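Local coordinates for protein cytosine deaminase (Klebsiella pneumoniae, PDB 4R85) that probably deaminates cytosine and 5-methylcytosine by hydrolysis, as an iron(II)-containing member of the amidohydrolase family with 5-methylcytosine bound beside the metal, at residues A148-G153 with E162-A167. Numbering follows the deposited sequence.
With 17E (5-methylcytosine), chain G.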
loop_
_atom_site.group_PDB
_atom_site.type_symbol
_atom_site.label_atom_id
_atom_site.label_comp_id
_atom_site.label_asym_id
_atom_site.label_seq_id
_atom_site.Cartn_x
_atom_site.Cartn_y
_atom_site.Cartn_z
ATOM N N ALA A 148 -25.546 -1.205 -14.067
ATOM C CA ALA A 148 -26.739 -0.935 -13.262
ATOM C C ALA A 148 -26.653 -1.667 -11.929
ATOM O O ALA A 148 -26.955 -2.855 -11.837
ATOM C CB ALA A 148 -27.991 -1.346 -14.006
ATOM N N PHE A 149 -26.259 -0.937 -10.893
ATOM C CA PHE A 149 -25.954 -1.507 -9.588
ATOM C C PHE A 149 -27.074 -1.136 -8.621
ATOM O O PHE A 149 -27.271 0.041 -8.332
ATOM C CB PHE A 149 -24.620 -0.930 -9.090
ATOM C CG PHE A 149 -24.296 -1.264 -7.650
ATOM C CD1 PHE A 149 -24.304 -2.576 -7.202
ATOM C CD2 PHE A 149 -23.962 -0.263 -6.756
ATOM C CE1 PHE A 149 -23.998 -2.883 -5.883
ATOM C CE2 PHE A 149 -23.653 -0.556 -5.439
ATOM C CZ PHE A 149 -23.669 -1.865 -4.998
ATOM N N PRO A 150 -27.837 -2.135 -8.153
ATOM C CA PRO A 150 -28.966 -1.860 -7.255
ATOM C C PRO A 150 -28.489 -1.852 -5.801
ATOM O O PRO A 150 -28.681 -2.835 -5.091
ATOM C CB PRO A 150 -29.895 -3.046 -7.501
ATOM C CG PRO A 150 -28.930 -4.192 -7.825
ATOM C CD PRO A 150 -27.730 -3.565 -8.510
ATOM N N GLN A 151 -27.871 -0.751 -5.380
ATOM C CA GLN A 151 -27.259 -0.657 -4.051
ATOM C C GLN A 151 -28.143 -1.138 -2.904
ATOM O O GLN A 151 -27.680 -1.825 -1.988
ATOM C CB GLN A 151 -26.841 0.784 -3.768
ATOM C CG GLN A 151 -26.299 1.013 -2.368
ATOM C CD GLN A 151 -24.935 0.368 -2.182
ATOM O OE1 GLN A 151 -23.907 0.980 -2.463
ATOM N NE2 GLN A 151 -24.924 -0.876 -1.724
ATOM N N GLU A 152 -29.416 -0.767 -2.930
ATOM C CA GLU A 152 -30.270 -1.120 -1.802
ATOM C C GLU A 152 -31.087 -2.388 -2.043
ATOM O O GLU A 152 -32.034 -2.688 -1.311
ATOM C CB GLU A 152 -31.122 0.082 -1.378
ATOM C CG GLU A 152 -30.210 1.213 -0.895
ATOM C CD GLU A 152 -30.949 2.373 -0.279
ATOM O OE1 GLU A 152 -30.578 3.531 -0.578
ATOM O OE2 GLU A 152 -31.888 2.126 0.505
ATOM N N GLY A 153 -30.698 -3.145 -3.063
ATOM C CA GLY A 153 -31.324 -4.423 -3.329
ATOM C C GLY A 153 -32.319 -4.380 -4.467
ATOM O O GLY A 153 -32.979 -3.364 -4.707
ATOM N N GLU A 162 -38.133 -2.919 -11.643
ATOM C CA GLU A 162 -38.437 -1.887 -12.637
ATOM C C GLU A 162 -37.257 -0.969 -12.865
ATOM O O GLU A 162 -36.994 -0.553 -13.987
ATOM C CB GLU A 162 -39.592 -0.977 -12.176
ATOM C CG GLU A 162 -40.953 -1.596 -12.154
ATOM C CD GLU A 162 -42.050 -0.562 -11.921
ATOM O OE1 GLU A 162 -41.750 0.605 -11.526
ATOM O OE2 GLU A 162 -43.218 -0.919 -12.164
ATOM N N LEU A 163 -36.596 -0.594 -11.778
ATOM C CA LEU A 163 -35.451 0.308 -11.861
ATOM C C LEU A 163 -34.276 -0.338 -12.593
ATOM O O LEU A 163 -33.622 0.306 -13.411
ATOM C CB LEU A 163 -35.023 0.758 -10.467
ATOM C CG LEU A 163 -36.023 1.738 -9.841
ATOM C CD1 LEU A 163 -35.766 1.860 -8.337
ATOM C CD2 LEU A 163 -35.909 3.089 -10.533
ATOM N N MET A 164 -34.020 -1.603 -12.300
ATOM C CA MET A 164 -32.961 -2.349 -13.002
ATOM C C MET A 164 -33.261 -2.413 -14.496
ATOM O O MET A 164 -32.390 -2.177 -15.327
ATOM C CB MET A 164 -32.834 -3.763 -12.444
ATOM C CG MET A 164 -32.153 -3.830 -11.077
ATOM S SD MET A 164 -30.410 -3.383 -11.189
ATOM C CE MET A 164 -29.735 -4.841 -12.030
ATOM N N THR A 165 -34.511 -2.721 -14.824
ATOM C CA THR A 165 -34.939 -2.851 -16.217
ATOM C C THR A 165 -34.834 -1.509 -16.925
ATOM O O THR A 165 -34.325 -1.422 -18.042
ATOM C CB THR A 165 -36.383 -3.386 -16.290
ATOM O OG1 THR A 165 -36.451 -4.651 -15.618
ATOM C CG2 THR A 165 -36.857 -3.544 -17.735
ATOM N N ARG A 166 -35.309 -0.455 -16.267
ATOM C CA ARG A 166 -35.262 0.888 -16.842
ATOM C C ARG A 166 -33.815 1.311 -17.088
ATOM O O ARG A 166 -33.499 1.878 -18.128
ATOM C CB ARG A 166 -35.966 1.889 -15.917
ATOM C CG ARG A 166 -35.951 3.319 -16.420
ATOM C CD ARG A 166 -36.819 3.484 -17.669
ATOM N NE ARG A 166 -36.496 4.727 -18.355
ATOM C CZ ARG A 166 -36.286 4.821 -19.662
ATOM N NH1 ARG A 166 -36.391 3.744 -20.437
ATOM N NH2 ARG A 166 -35.988 5.998 -20.196
ATOM N N ALA A 167 -32.935 1.019 -16.133
ATOM C CA ALA A 167 -31.517 1.363 -16.265
ATOM C C ALA A 167 -30.879 0.691 -17.478
ATOM O O ALA A 167 -30.087 1.299 -18.205
ATOM C CB ALA A 167 -30.759 0.975 -14.995
HETATM N N1 17E G . -21.436 -0.128 -2.281
HETATM C C2 17E G . -21.199 -1.400 -1.957
HETATM O O2 17E G . -22.255 -2.244 -1.724
HETATM N N3 17E G . -19.954 -1.877 -1.856
HETATM C C4 17E G . -18.899 -1.074 -2.076
HETATM N N4 17E G . -17.574 -1.595 -1.964
HETATM C C5 17E G . -19.098 0.264 -2.420
HETATM C C6 17E G . -20.411 0.715 -2.518
HETATM C CM5 17E G . -17.935 1.170 -2.671
#
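Strand 143-149, helix 160-170 and strand 174-175 form a beta-alpha-beta unit of the amidohydrolase barrel, in which Ala148 packs on Met164 and Ala167 of the helix, and Pro150 on Met164. The strand end also lines the 5-methylcytosine pocket. The two methyl groups Ala148 CB and Ala167 CB meet at 3.7 Å. Met164 lies nearly one helical turn before Ala167. Its CG lies beside the backbone N, and bends at chi2 (-68°) and chi3 (-72°) curl the thioether toward the strand end. Pro150 CB lies 3.7 Å from Met164 SD, and CG and CD of the same ring are almost as near. Met164 CE reaches Ala148 O at 3.4 Å. Phe194 and Leu198 of helix 185-202 also touch Met164.

Phe149 and Gln151 turn to the ligand instead. Pro150 centres an inverse gamma turn between them. Gln151 CG is anti to the backbone N (chi1 175°), and the chain then bends. Its amide pairs with one edge of the base: Gln151 OE1 accepts from 17E N1 at 2.7 Å, and Gln151 NE2 donates to 17E O2 at 3.0 Å. Both bonds are nearly straight. The Phe149 ring meets 17E O2 with its edge, CZ lying 3.6 Å away, and stacks on the metal ligand His209.

No hydrogen bond joins strand end and helix; their buried contact is van der Waals, largely between apolar side chains. The paired amide bonds match the pyrimidine's N1-H and O2, which uracil shares.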